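Local coordinates for CLIP-associating protein (Drosophila melanogaster, PDB 4G3A), which tracks microtubule plus ends and promotes the stabilisation of dynamic microtubules, as needed for mitotic spindle formation, this chain being its N-terminal TOG-like domain, at residues 135-140 with 171-176; 175-180 with 186-191; 194-199 with 223-228. All coordinates share one frame; numbering follows the deposited sequence. Where two conformers were deposited one is given.

Interaction 1: 135-140 with 171-176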
ATOM      1  N   SER A 135       9.768   4.561  -4.571  1.00 27.21           N
ATOM      2  CA  SER A 135       8.866   5.540  -5.168  1.00 33.25           C
ATOM      3  C   SER A 135       8.234   6.476  -4.147  1.00 36.42           C
ATOM      4  O   SER A 135       7.751   7.550  -4.501  1.00 31.70           O
ATOM      5  CB  SER A 135       7.740   4.833  -5.936  1.00 37.20           C
ATOM      6  OG  SER A 135       8.232   4.041  -7.001  1.00 35.62           O
ATOM      7  N   CYS A 136       8.210   6.062  -2.883  1.00 27.28           N
ATOM      8  CA  CYS A 136       7.355   6.729  -1.910  1.00 26.06           C
ATOM      9  C   CYS A 136       8.052   7.760  -1.031  1.00 29.89           C
ATOM     10  O   CYS A 136       7.448   8.770  -0.666  1.00 30.03           O
ATOM     11  CB  CYS A 136       6.619   5.692  -1.036  1.00 22.61           C
ATOM     12  SG  CYS A 136       5.292   4.800  -1.952  1.00 27.55           S
ATOM     13  N   PHE A 137       9.307   7.510  -0.668  1.00 24.73           N
ATOM     14  CA  PHE A 137       9.963   8.387   0.290  1.00 27.41           C
ATOM     15  C   PHE A 137      10.056   9.804  -0.277  1.00 31.83           C
ATOM     16  O   PHE A 137       9.915  10.781   0.449  1.00 31.00           O
ATOM     17  CB  PHE A 137      11.359   7.871   0.678  1.00 31.46           C
ATOM     18  CG  PHE A 137      11.358   6.919   1.858  1.00 29.96           C
ATOM     19  CD1 PHE A 137      10.821   7.304   3.076  1.00 36.27           C
ATOM     20  CD2 PHE A 137      11.918   5.649   1.749  1.00 25.44           C
ATOM     21  CE1 PHE A 137      10.821   6.436   4.173  1.00 35.07           C
ATOM     22  CE2 PHE A 137      11.927   4.767   2.838  1.00 25.37           C
ATOM     23  CZ  PHE A 137      11.372   5.169   4.053  1.00 32.20           C
ATOM     24  N   LYS A 138      10.275   9.916  -1.578  1.00 30.06           N
ATOM     25  CA  LYS A 138      10.415  11.229  -2.207  1.00 36.18           C
ATOM     26  C   LYS A 138       9.281  11.559  -3.182  1.00 35.17           C
ATOM     27  O   LYS A 138       9.437  12.398  -4.052  1.00 34.35           O
ATOM     28  CB  LYS A 138      11.766  11.334  -2.910  1.00 43.07           C
ATOM     29  CG  LYS A 138      12.954  11.119  -1.982  1.00 43.72           C
ATOM     30  CD  LYS A 138      14.269  11.462  -2.686  1.00 53.23           C
ATOM     31  CE  LYS A 138      15.472  11.171  -1.804  1.00 54.53           C
ATOM     32  NZ  LYS A 138      15.501  11.994  -0.555  1.00 54.82           N
ATOM     33  N   HIS A 139       8.136  10.906  -3.032  1.00 32.25           N
ATOM     34  CA  HIS A 139       6.976  11.232  -3.863  1.00 32.26           C
ATOM     35  C   HIS A 139       6.589  12.712  -3.720  1.00 33.00           C
ATOM     36  O   HIS A 139       6.730  13.312  -2.640  1.00 28.05           O
ATOM     37  CB  HIS A 139       5.792  10.335  -3.500  1.00 29.14           C
ATOM     38  CG  HIS A 139       4.749  10.247  -4.583  1.00 30.03           C
ATOM     39  ND1 HIS A 139       3.895  11.277  -4.863  1.00 27.60           N
ATOM     40  CD2 HIS A 139       4.444   9.240  -5.439  1.00 27.80           C
ATOM     41  CE1 HIS A 139       3.084  10.916  -5.858  1.00 35.23           C
ATOM     42  NE2 HIS A 139       3.407   9.687  -6.222  1.00 32.72           N
ATOM     43  N   LYS A 140       6.111  13.303  -4.811  1.00 28.47           N
ATOM     44  CA  LYS A 140       5.774  14.725  -4.836  1.00 30.91           C
ATOM     45  C   LYS A 140       4.565  15.051  -3.956  1.00 27.35           C
ATOM     46  O   LYS A 140       4.413  16.183  -3.473  1.00 27.53           O
ATOM     47  CB  LYS A 140       5.476  15.177  -6.271  1.00 28.29           C
ATOM     48  CG  LYS A 140       4.190  14.600  -6.833  1.00 28.64           C
ATOM     49  CD  LYS A 140       3.950  15.112  -8.262  1.00 41.25           C
ATOM     50  CE  LYS A 140       2.734  14.454  -8.887  1.00 51.91           C
ATOM     51  NZ  LYS A 140       2.967  13.003  -9.109  1.00 59.99           N
ATOM     52  N   PRO A 171      17.394   5.911   8.341  1.00 28.49           N
ATOM     53  CA  PRO A 171      17.804   7.220   7.807  1.00 29.16           C
ATOM     54  C   PRO A 171      16.754   7.870   6.880  1.00 27.90           C
ATOM     55  O   PRO A 171      16.479   9.060   7.046  1.00 26.43           O
ATOM     56  CB  PRO A 171      19.134   6.918   7.096  1.00 34.82           C
ATOM     57  CG  PRO A 171      19.640   5.673   7.759  1.00 37.03           C
ATOM     58  CD  PRO A 171      18.402   4.866   8.087  1.00 27.76           C
ATOM     59  N   PRO A 172      16.156   7.116   5.933  1.00 25.31           N
ATOM     60  CA  PRO A 172      15.103   7.804   5.177  1.00 24.31           C
ATOM     61  C   PRO A 172      13.912   8.265   6.021  1.00 28.33           C
ATOM     62  O   PRO A 172      13.378   9.337   5.741  1.00 25.91           O
ATOM     63  CB  PRO A 172      14.658   6.763   4.137  1.00 22.22           C
ATOM     64  CG  PRO A 172      15.284   5.484   4.543  1.00 27.03           C
ATOM     65  CD  PRO A 172      16.496   5.813   5.341  1.00 23.78           C
ATOM     66  N   VAL A 173      13.483   7.487   7.015  1.00 25.14           N
ATOM     67  CA  VAL A 173      12.400   7.961   7.876  1.00 20.15           C
ATOM     68  C   VAL A 173      12.848   9.228   8.630  1.00 24.45           C
ATOM     69  O   VAL A 173      12.093  10.192   8.776  1.00 26.72           O
ATOM     70  CB  VAL A 173      11.952   6.880   8.877  1.00 21.79           C
ATOM     71  CG1 VAL A 173      11.017   7.484   9.939  1.00 20.75           C
ATOM     72  CG2 VAL A 173      11.286   5.726   8.138  1.00 25.38           C
ATOM     73  N   CYS A 174      14.086   9.234   9.100  1.00 26.61           N
ATOM     74  CA  CYS A 174      14.594  10.420   9.788  1.00 27.32           C
ATOM     75  C   CYS A 174      14.615  11.640   8.861  1.00 30.18           C
ATOM     76  O   CYS A 174      14.309  12.745   9.288  1.00 28.37           O
ATOM     77  CB  CYS A 174      15.967  10.153  10.395  1.00 25.92           C
ATOM     78  SG  CYS A 174      15.916   9.138  11.910  1.00 26.38           S
ATOM     79  N   ALA A 175      14.954  11.435   7.587  1.00 33.64           N
ATOM     80  CA  ALA A 175      14.909  12.522   6.613  1.00 31.26           C
ATOM     81  C   ALA A 175      13.526  13.157   6.548  1.00 33.42           C
ATOM     82  O   ALA A 175      13.404  14.362   6.342  1.00 33.69           O
ATOM     83  CB  ALA A 175      15.333  12.029   5.227  1.00 28.77           C
ATOM     84  N   LEU A 176      12.482  12.346   6.707  1.00 28.68           N
ATOM     85  CA  LEU A 176      11.118  12.872   6.689  1.00 25.64           C
ATOM     86  C   LEU A 176      10.725  13.696   7.921  1.00 36.50           C
ATOM     87  O   LEU A 176       9.692  14.372   7.907  1.00 33.22           O
ATOM     88  CB  LEU A 176      10.100  11.756   6.427  1.00 25.36           C
ATOM     89  CG  LEU A 176      10.176  11.168   5.007  1.00 27.91           C
ATOM     90  CD1 LEU A 176       9.007  10.238   4.756  1.00 22.92           C
ATOM     91  CD2 LEU A 176      10.204  12.272   3.963  1.00 31.57           C
TER

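Interaction 2: 175-180 with 186-191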
ATOM      1  N   ALA A 175      14.954  11.435   7.587  1.00 33.64           N
ATOM      2  CA  ALA A 175      14.909  12.522   6.613  1.00 31.26           C
ATOM      3  C   ALA A 175      13.526  13.157   6.548  1.00 33.42           C
ATOM      4  O   ALA A 175      13.404  14.362   6.342  1.00 33.69           O
ATOM      5  CB  ALA A 175      15.333  12.029   5.227  1.00 28.77           C
ATOM      6  N   LEU A 176      12.482  12.346   6.707  1.00 28.68           N
ATOM      7  CA  LEU A 176      11.118  12.872   6.689  1.00 25.64           C
ATOM      8  C   LEU A 176      10.725  13.696   7.921  1.00 36.50           C
ATOM      9  O   LEU A 176       9.692  14.372   7.907  1.00 33.22           O
ATOM     10  CB  LEU A 176      10.100  11.756   6.427  1.00 25.36           C
ATOM     11  CG  LEU A 176      10.176  11.168   5.007  1.00 27.91           C
ATOM     12  CD1 LEU A 176       9.007  10.238   4.756  1.00 22.92           C
ATOM     13  CD2 LEU A 176      10.204  12.272   3.963  1.00 31.57           C
ATOM     14  N   LEU A 177      11.537  13.641   8.985  1.00 28.60           N
ATOM     15  CA  LEU A 177      11.344  14.546  10.120  1.00 29.17           C
ATOM     16  C   LEU A 177      11.443  16.007   9.684  1.00 34.22           C
ATOM     17  O   LEU A 177      10.801  16.872  10.270  1.00 41.23           O
ATOM     18  CB  LEU A 177      12.365  14.273  11.242  1.00 32.58           C
ATOM     19  CG  LEU A 177      12.205  12.940  11.981  1.00 30.96           C
ATOM     20  CD1 LEU A 177      13.384  12.676  12.921  1.00 25.10           C
ATOM     21  CD2 LEU A 177      10.897  12.915  12.757  1.00 31.11           C
ATOM     22  N   GLY A 178      12.246  16.275   8.657  1.00 37.00           N
ATOM     23  CA  GLY A 178      12.361  17.616   8.106  1.00 38.57           C
ATOM     24  C   GLY A 178      11.549  17.839   6.834  1.00 34.70           C
ATOM     25  O   GLY A 178      11.873  18.710   6.023  1.00 37.43           O
ATOM     26  N   ASP A 179      10.493  17.048   6.648  1.00 33.28           N
ATOM     27  CA  ASP A 179       9.609  17.204   5.491  1.00 30.98           C
ATOM     28  C   ASP A 179       9.008  18.611   5.490  1.00 33.90           C
ATOM     29  O   ASP A 179       8.762  19.180   6.548  1.00 36.80           O
ATOM     30  CB  ASP A 179       8.492  16.154   5.549  1.00 31.80           C
ATOM     31  CG  ASP A 179       7.795  15.965   4.216  1.00 34.07           C
ATOM     32  OD1 ASP A 179       6.741  16.596   3.991  1.00 32.07           O
ATOM     33  OD2 ASP A 179       8.288  15.164   3.402  1.00 39.23           O
ATOM     34  N   PRO A 180       8.774  19.191   4.304  1.00 40.26           N
ATOM     35  CA  PRO A 180       8.187  20.541   4.340  1.00 40.06           C
ATOM     36  C   PRO A 180       6.741  20.549   4.827  1.00 40.11           C
ATOM     37  O   PRO A 180       6.196  21.616   5.070  1.00 44.29           O
ATOM     38  CB  PRO A 180       8.252  20.993   2.876  1.00 35.01           C
ATOM     39  CG  PRO A 180       8.326  19.724   2.085  1.00 35.14           C
ATOM     40  CD  PRO A 180       9.117  18.765   2.936  1.00 30.22           C
ATOM     41  N   GLU A 186       5.075  14.822  11.406  1.00 39.46           N
ATOM     42  CA  GLU A 186       4.412  14.148  12.522  1.00 41.57           C
ATOM     43  C   GLU A 186       4.256  12.636  12.327  1.00 39.57           C
ATOM     44  O   GLU A 186       4.383  11.872  13.282  1.00 36.81           O
ATOM     45  CB  GLU A 186       3.074  14.817  12.842  1.00 47.08           C
ATOM     46  CG  GLU A 186       3.264  16.201  13.457  1.00 65.00           C
ATOM     47  CD  GLU A 186       1.971  16.848  13.907  1.00 80.46           C
ATOM     48  OE1 GLU A 186       0.899  16.453  13.403  1.00 87.32           O
ATOM     49  OE2 GLU A 186       2.031  17.759  14.765  1.00 81.17           O
ATOM     50  N   ALA A 187       3.994  12.211  11.095  1.00 35.87           N
ATOM     51  CA  ALA A 187       3.914  10.788  10.759  1.00 33.53           C
ATOM     52  C   ALA A 187       5.264  10.100  10.944  1.00 34.31           C
ATOM     53  O   ALA A 187       5.337   8.955  11.387  1.00 34.14           O
ATOM     54  CB  ALA A 187       3.449  10.619   9.322  1.00 28.73           C
ATOM     55  N   ALA A 188       6.331  10.801  10.570  1.00 32.77           N
ATOM     56  CA  ALA A 188       7.678  10.262  10.668  1.00 28.66           C
ATOM     57  C   ALA A 188       8.008  10.002  12.142  1.00 34.21           C
ATOM     58  O   ALA A 188       8.606   8.978  12.487  1.00 27.78           O
ATOM     59  CB  ALA A 188       8.678  11.236  10.052  1.00 27.99           C
ATOM     60  N   ILE A 189       7.613  10.939  12.999  1.00 29.67           N
ATOM     61  CA  ILE A 189       7.804  10.792  14.441  1.00 37.72           C
ATOM     62  C   ILE A 189       7.110   9.536  14.937  1.00 33.80           C
ATOM     63  O   ILE A 189       7.734   8.678  15.551  1.00 40.73           O
ATOM     64  CB  ILE A 189       7.242  11.997  15.222  1.00 38.66           C
ATOM     65  CG1 ILE A 189       8.040  13.257  14.894  1.00 45.01           C
ATOM     66  CG2 ILE A 189       7.288  11.722  16.721  1.00 41.87           C
ATOM     67  CD1 ILE A 189       7.411  14.529  15.403  1.00 56.00           C
ATOM     68  N   GLN A 190       5.814   9.441  14.667  1.00 39.97           N
ATOM     69  CA  GLN A 190       5.053   8.285  15.115  0.64 39.69           C
ATOM     70  C   GLN A 190       5.591   6.973  14.544  1.00 41.89           C
ATOM     71  O   GLN A 190       5.533   5.943  15.219  1.00 44.65           O
ATOM     72  CB  GLN A 190       3.561   8.440  14.813  0.64 41.56           C
ATOM     73  CG  GLN A 190       2.704   7.457  15.583  0.64 39.62           C
ATOM     74  CD  GLN A 190       2.924   7.575  17.081  0.64 40.94           C
ATOM     75  OE1 GLN A 190       3.232   8.652  17.590  0.64 48.40           O
ATOM     76  NE2 GLN A 190       2.775   6.470  17.793  0.64 27.94           N
ATOM     77  N   THR A 191       6.143   7.003  13.333  1.00 32.48           N
ATOM     78  CA  THR A 191       6.711   5.795  12.723  1.00 30.45           C
ATOM     79  C   THR A 191       7.928   5.279  13.501  1.00 33.10           C
ATOM     80  O   THR A 191       8.077   4.073  13.723  1.00 34.03           O
ATOM     81  CB  THR A 191       7.125   6.036  11.243  1.00 32.84           C
ATOM     82  OG1 THR A 191       5.976   6.384  10.470  1.00 36.25           O
ATOM     83  CG2 THR A 191       7.763   4.796  10.655  1.00 24.61           C
TER

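Interaction 3: 194-199 with 223-228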
ATOM      1  N   GLU A 194       6.616   3.703  16.601  1.00 33.75           N
ATOM      2  CA  GLU A 194       6.127   2.357  16.300  1.00 29.77           C
ATOM      3  C   GLU A 194       7.281   1.372  16.095  1.00 33.20           C
ATOM      4  O   GLU A 194       7.202   0.223  16.531  1.00 30.11           O
ATOM      5  CB  GLU A 194       5.225   2.355  15.054  1.00 36.25           C
ATOM      6  CG  GLU A 194       4.101   3.383  15.070  1.00 40.89           C
ATOM      7  CD  GLU A 194       3.059   3.134  16.159  1.00 48.48           C
ATOM      8  OE1 GLU A 194       2.988   2.007  16.702  1.00 37.52           O
ATOM      9  OE2 GLU A 194       2.301   4.079  16.464  1.00 56.39           O
ATOM     10  N   ILE A 195       8.353   1.823  15.439  1.00 33.52           N
ATOM     11  CA  ILE A 195       9.531   0.981  15.242  1.00 27.25           C
ATOM     12  C   ILE A 195      10.198   0.701  16.598  1.00 31.31           C
ATOM     13  O   ILE A 195      10.683  -0.399  16.856  1.00 34.31           O
ATOM     14  CB  ILE A 195      10.548   1.624  14.280  1.00 31.54           C
ATOM     15  CG1 ILE A 195      10.086   1.464  12.816  1.00 34.11           C
ATOM     16  CG2 ILE A 195      11.930   1.014  14.484  1.00 33.15           C
ATOM     17  CD1 ILE A 195      10.917   2.315  11.817  1.00 32.76           C
ATOM     18  N   TYR A 196      10.207   1.689  17.474  1.00 30.13           N
ATOM     19  CA  TYR A 196      10.739   1.444  18.819  1.00 33.91           C
ATOM     20  C   TYR A 196      10.048   0.251  19.500  1.00 39.83           C
ATOM     21  O   TYR A 196      10.689  -0.535  20.202  1.00 36.40           O
ATOM     22  CB  TYR A 196      10.632   2.691  19.691  1.00 32.16           C
ATOM     23  CG  TYR A 196      11.079   2.463  21.130  1.00 30.74           C
ATOM     24  CD1 TYR A 196      12.425   2.446  21.468  1.00 29.31           C
ATOM     25  CD2 TYR A 196      10.149   2.256  22.132  1.00 36.20           C
ATOM     26  CE1 TYR A 196      12.836   2.229  22.785  1.00 37.62           C
ATOM     27  CE2 TYR A 196      10.542   2.037  23.445  1.00 40.97           C
ATOM     28  CZ  TYR A 196      11.881   2.022  23.768  1.00 40.58           C
ATOM     29  OH  TYR A 196      12.255   1.801  25.079  1.00 34.87           O
ATOM     30  N   LYS A 197       8.745   0.110  19.287  1.00 38.47           N
ATOM     31  CA  LYS A 197       8.013  -0.985  19.918  1.00 36.17           C
ATOM     32  C   LYS A 197       8.565  -2.352  19.529  1.00 35.29           C
ATOM     33  O   LYS A 197       8.498  -3.293  20.317  1.00 37.63           O
ATOM     34  CB  LYS A 197       6.518  -0.890  19.630  1.00 40.44           C
ATOM     35  CG  LYS A 197       5.844   0.281  20.319  1.00 37.57           C
ATOM     36  CD  LYS A 197       4.436   0.491  19.786  1.00 40.04           C
ATOM     37  CE  LYS A 197       3.842   1.786  20.323  1.00 40.33           C
ATOM     38  NZ  LYS A 197       2.490   2.042  19.756  1.00 47.35           N
ATOM     39  N   HIS A 198       9.121  -2.458  18.324  1.00 30.30           N
ATOM     40  CA  HIS A 198       9.623  -3.736  17.826  1.00 36.41           C
ATOM     41  C   HIS A 198      11.112  -3.901  18.092  1.00 38.88           C
ATOM     42  O   HIS A 198      11.598  -5.001  18.340  1.00 40.96           O
ATOM     43  CB  HIS A 198       9.354  -3.871  16.323  1.00 34.27           C
ATOM     44  CG  HIS A 198       7.911  -4.061  15.991  1.00 34.91           C
ATOM     45  ND1 HIS A 198       7.361  -5.291  15.727  1.00 34.08           N
ATOM     46  CD2 HIS A 198       6.888  -3.167  15.901  1.00 33.13           C
ATOM     47  CE1 HIS A 198       6.066  -5.161  15.492  1.00 37.13           C
ATOM     48  NE2 HIS A 198       5.764  -3.872  15.594  1.00 34.49           N
ATOM     49  N   VAL A 199      11.827  -2.788  18.040  1.00 30.81           N
ATOM     50  CA  VAL A 199      13.280  -2.799  18.018  1.00 38.32           C
ATOM     51  C   VAL A 199      13.903  -2.546  19.405  1.00 38.86           C
ATOM     52  O   VAL A 199      14.970  -3.066  19.723  1.00 43.49           O
ATOM     53  CB  VAL A 199      13.782  -1.792  16.967  1.00 46.62           C
ATOM     54  CG1 VAL A 199      15.222  -1.399  17.209  1.00 51.88           C
ATOM     55  CG2 VAL A 199      13.600  -2.378  15.567  1.00 46.68           C
ATOM     56  N   GLN A 223      11.733  10.964  24.763  1.00 40.05           N
ATOM     57  CA  GLN A 223      10.610  11.091  25.686  1.00 49.15           C
ATOM     58  C   GLN A 223       9.492  10.146  25.264  1.00 42.55           C
ATOM     59  O   GLN A 223       8.912   9.453  26.092  1.00 44.10           O
ATOM     60  CB  GLN A 223      10.098  12.529  25.749  1.00 57.78           C
ATOM     61  CG  GLN A 223      10.937  13.436  26.625  1.00 72.69           C
ATOM     62  CD  GLN A 223      10.549  14.898  26.501  0.37 81.55           C
ATOM     63  OE1 GLN A 223       9.537  15.235  25.880  0.69 87.03           O
ATOM     64  NE2 GLN A 223      11.356  15.776  27.087  1.00 80.23           N
ATOM     65  N   LYS A 224       9.213  10.099  23.967  1.00 35.61           N
ATOM     66  CA  LYS A 224       8.158   9.219  23.478  1.00 31.68           C
ATOM     67  C   LYS A 224       8.470   7.734  23.680  1.00 35.73           C
ATOM     68  O   LYS A 224       7.577   6.945  23.987  1.00 37.82           O
ATOM     69  CB  LYS A 224       7.821   9.543  22.027  1.00 35.72           C
ATOM     70  CG  LYS A 224       7.044  10.836  21.903  1.00 44.93           C
ATOM     71  CD  LYS A 224       7.017  11.358  20.481  1.00 48.29           C
ATOM     72  CE  LYS A 224       6.211  12.650  20.393  1.00 52.00           C
ATOM     73  NZ  LYS A 224       4.752  12.403  20.581  1.00 49.32           N
ATOM     74  N   PHE A 225       9.733   7.351  23.524  1.00 32.66           N
ATOM     75  CA  PHE A 225      10.128   5.967  23.793  1.00 32.65           C
ATOM     76  C   PHE A 225       9.950   5.624  25.277  1.00 40.28           C
ATOM     77  O   PHE A 225       9.457   4.550  25.623  1.00 36.84           O
ATOM     78  CB  PHE A 225      11.576   5.714  23.370  1.00 36.10           C
ATOM     79  CG  PHE A 225      11.843   5.986  21.908  1.00 35.93           C
ATOM     80  CD1 PHE A 225      13.142   6.096  21.439  1.00 40.85           C
ATOM     81  CD2 PHE A 225      10.796   6.139  21.015  1.00 34.57           C
ATOM     82  CE1 PHE A 225      13.394   6.348  20.109  1.00 34.97           C
ATOM     83  CE2 PHE A 225      11.039   6.398  19.669  1.00 36.23           C
ATOM     84  CZ  PHE A 225      12.340   6.495  19.221  1.00 37.83           C
ATOM     85  N   ASP A 226      10.366   6.539  26.146  1.00 34.93           N
ATOM     86  CA  ASP A 226      10.226   6.329  27.581  1.00 42.79           C
ATOM     87  C   ASP A 226       8.763   6.080  27.878  1.00 40.67           C
ATOM     88  O   ASP A 226       8.420   5.173  28.632  1.00 43.25           O
ATOM     89  CB  ASP A 226      10.694   7.554  28.366  1.00 47.42           C
ATOM     90  CG  ASP A 226      12.193   7.733  28.337  1.00 50.95           C
ATOM     91  OD1 ASP A 226      12.904   6.744  28.075  1.00 48.25           O
ATOM     92  OD2 ASP A 226      12.657   8.865  28.591  1.00 55.90           O
ATOM     93  N   GLN A 227       7.907   6.900  27.276  1.00 36.70           N
ATOM     94  CA  GLN A 227       6.469   6.780  27.476  1.00 44.40           C
ATOM     95  C   GLN A 227       5.945   5.405  27.047  1.00 48.55           C
ATOM     96  O   GLN A 227       5.095   4.811  27.726  1.00 45.20           O
ATOM     97  CB  GLN A 227       5.726   7.906  26.757  1.00 46.93           C
ATOM     98  CG  GLN A 227       4.272   8.025  27.164  1.00 65.33           C
ATOM     99  CD  GLN A 227       4.092   8.044  28.682  1.00 81.42           C
ATOM    100  OE1 GLN A 227       4.784   8.777  29.396  1.00 86.83           O
ATOM    101  NE2 GLN A 227       3.157   7.234  29.180  1.00 80.04           N
ATOM    102  N   VAL A 228       6.446   4.894  25.926  1.00 46.74           N
ATOM    103  CA  VAL A 228       6.072   3.550  25.490  1.00 46.28           C
ATOM    104  C   VAL A 228       6.502   2.513  26.533  1.00 45.43           C
ATOM    105  O   VAL A 228       5.742   1.609  26.881  1.00 47.30           O
ATOM    106  CB  VAL A 228       6.691   3.199  24.123  1.00 47.65           C
ATOM    107  CG1 VAL A 228       6.572   1.703  23.852  1.00 45.91           C
ATOM    108  CG2 VAL A 228       6.039   4.024  22.999  1.00 37.64           C
TER

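Interaction 1: 135-140 with 171-176
Phe-137 reaches from the type I turn of Cys-136 to His-139, at the C-terminal end of helix 125-136, to the side of helix 170-175, where Pro-172, Val-173 and Leu-176 receive its ring. Its CB leaves the backbone toward that helix. From CG onward the ring lies flat beneath Pro-172, whose CB stands over the ring centre, 3.6 Å from the centroid and 10° off the normal, a CH-pi contact. CD1 meets CD1 of Leu-176 at 3.8 Å, the methyl lying at the ring edge and in its plane. Farther out, CE1 comes within 4.1 Å of Val-173 CG2, the branch beside the backbone N (chi1 169° sends CG1 the other way). Across the ring from CD1, CE2 lies under Pro-172 CB and CG, which cover the same face. The carbonyl O of Phe-137 also lies against Leu-176 CD2, at 3.8 Å. A flat apolar ring suits this place because it offers a face to the proline and an edge to the leucine at once. Shortened to an alanine, this residue would probably leave Pro-172 CB without the ring face it rests on and open a gap beside Leu-176 CD1. Phe-148 of helix 142-159 meets the same ring edge-to-face, and Leu-176 also touches Leu-149 of that helix and Val-184 of helix 182-199, so the contact joins the end of helix 125-136 to helix 170-175 of the third HEAT repeat.

Interaction 2: 175-180 with 186-191
Leu-176 and Leu-177, at the C-terminal end of helix 170-175, close on Ala-188 and Ile-189 of helix 182-199, and what passes between the two segments is apolar packing. The CB of Ala-188 points at the turn and touches Leu-176 CB at 3.9 Å, as well as that residue's carbonyl carbon. Leu-177 CD2 reaches the same methyl at 3.9 Å and goes on to Ile-189 CG1 at 3.6 Å, the two longer side chains crossing at about a right angle. With CG1 set beside the backbone N (chi1 -66°), the isoleucine presents this methylene to the leucine. Alanine suits the middle position because the backbones are close, with the CA atoms of Leu-177 and Ala-188 only 5.7 Å apart, while the leucines fill in around it. The hydrogen bonds act within each segment. Asp-179 N bonds to Leu-176 O at 3.1 Å, and Gly-178 N to Ala-175 O, shaping the turn. In the helix, Ala-187 O is gripped twice, by Thr-191 N and, from the opposite face of its carbonyl plane, by Thr-191 OG1 at 2.8 Å, which satisfies a buried hydroxyl. The salt bridge of Asp-179 to Arg-145 ties the turn to helix 142-159. This is the hairpin of the third HEAT repeat, its two helices folded back on one another; helix 142-159 packs against Ala-187 and Thr-191, while Ile-189 meets Met-220 and Leu-221 of helix 215-229.

Interaction 3: 194-199 with 223-228
Tyr-196 and Phe-225 lay their rings one over the other in an offset stack, with centroids 4.5 Å apart and planes within 1° of parallel. The offset places Phe-225 CB over the centre of the tyrosine ring, 3.6 Å from its centroid, while Tyr-196 CB lies over the phenylalanine face at 3.9 Å; each ring thus receives a CH-pi contact from the other residue's methylene. With CG anti to the backbone N (chi1 176°), the tyrosine ring is carried toward helix 215-229. Val-228 CG1 completes this first shell, at the tyrosine edge 4.0 Å from CE2 and 3.9 Å from Lys-197 CG. The segment axes come within 10.0 Å, with a signed crossing angle of -54°, and the flat rings fill the space between them. Farther out, the extended lysine chain crosses the valine at about a right angle, its CE near Val-228 CG2, and its NZ forms a salt bridge with Glu-194 OE1 at 3.1 Å, from above the carboxylate plane. Glu-194 also bonds His-157 through OE1 and Gln-190 through OE2, which places the carboxylate for the lysine. A hydrogen bond with Asp-201 OD1 fixes the tyrosine hydroxyl, while the stacked phenylalanine would probably resist turning of the ring. Leu-203 and Leu-207 of helix 203-208 pack on Phe-225, and Arg-204 on both rings; the contact joins helix 182-199 of the third HEAT repeat to the C-terminal helix 215-229.

In the fold
The three contacts follow one another toward the C-terminal end of this TOG-like domain. Interactions 1 and 2 have centres 9 Å apart and share Ala-175 and Leu-176, the latter packed in both contacts; Val-173 O also lies 3.8 Å from Ala-188 CB. Interactions 2 and 3 both use helix 182-199, with centres about 15 Å apart, and meet where Ile-189 CG2 packs on Lys-224 CD at 3.8 Å. Interactions 1 and 3 do not touch: their centres are about 21 Å apart and their nearest atoms about 5 Å. Together they run from the end of helix 125-136 through the third HEAT repeat to helix 215-229.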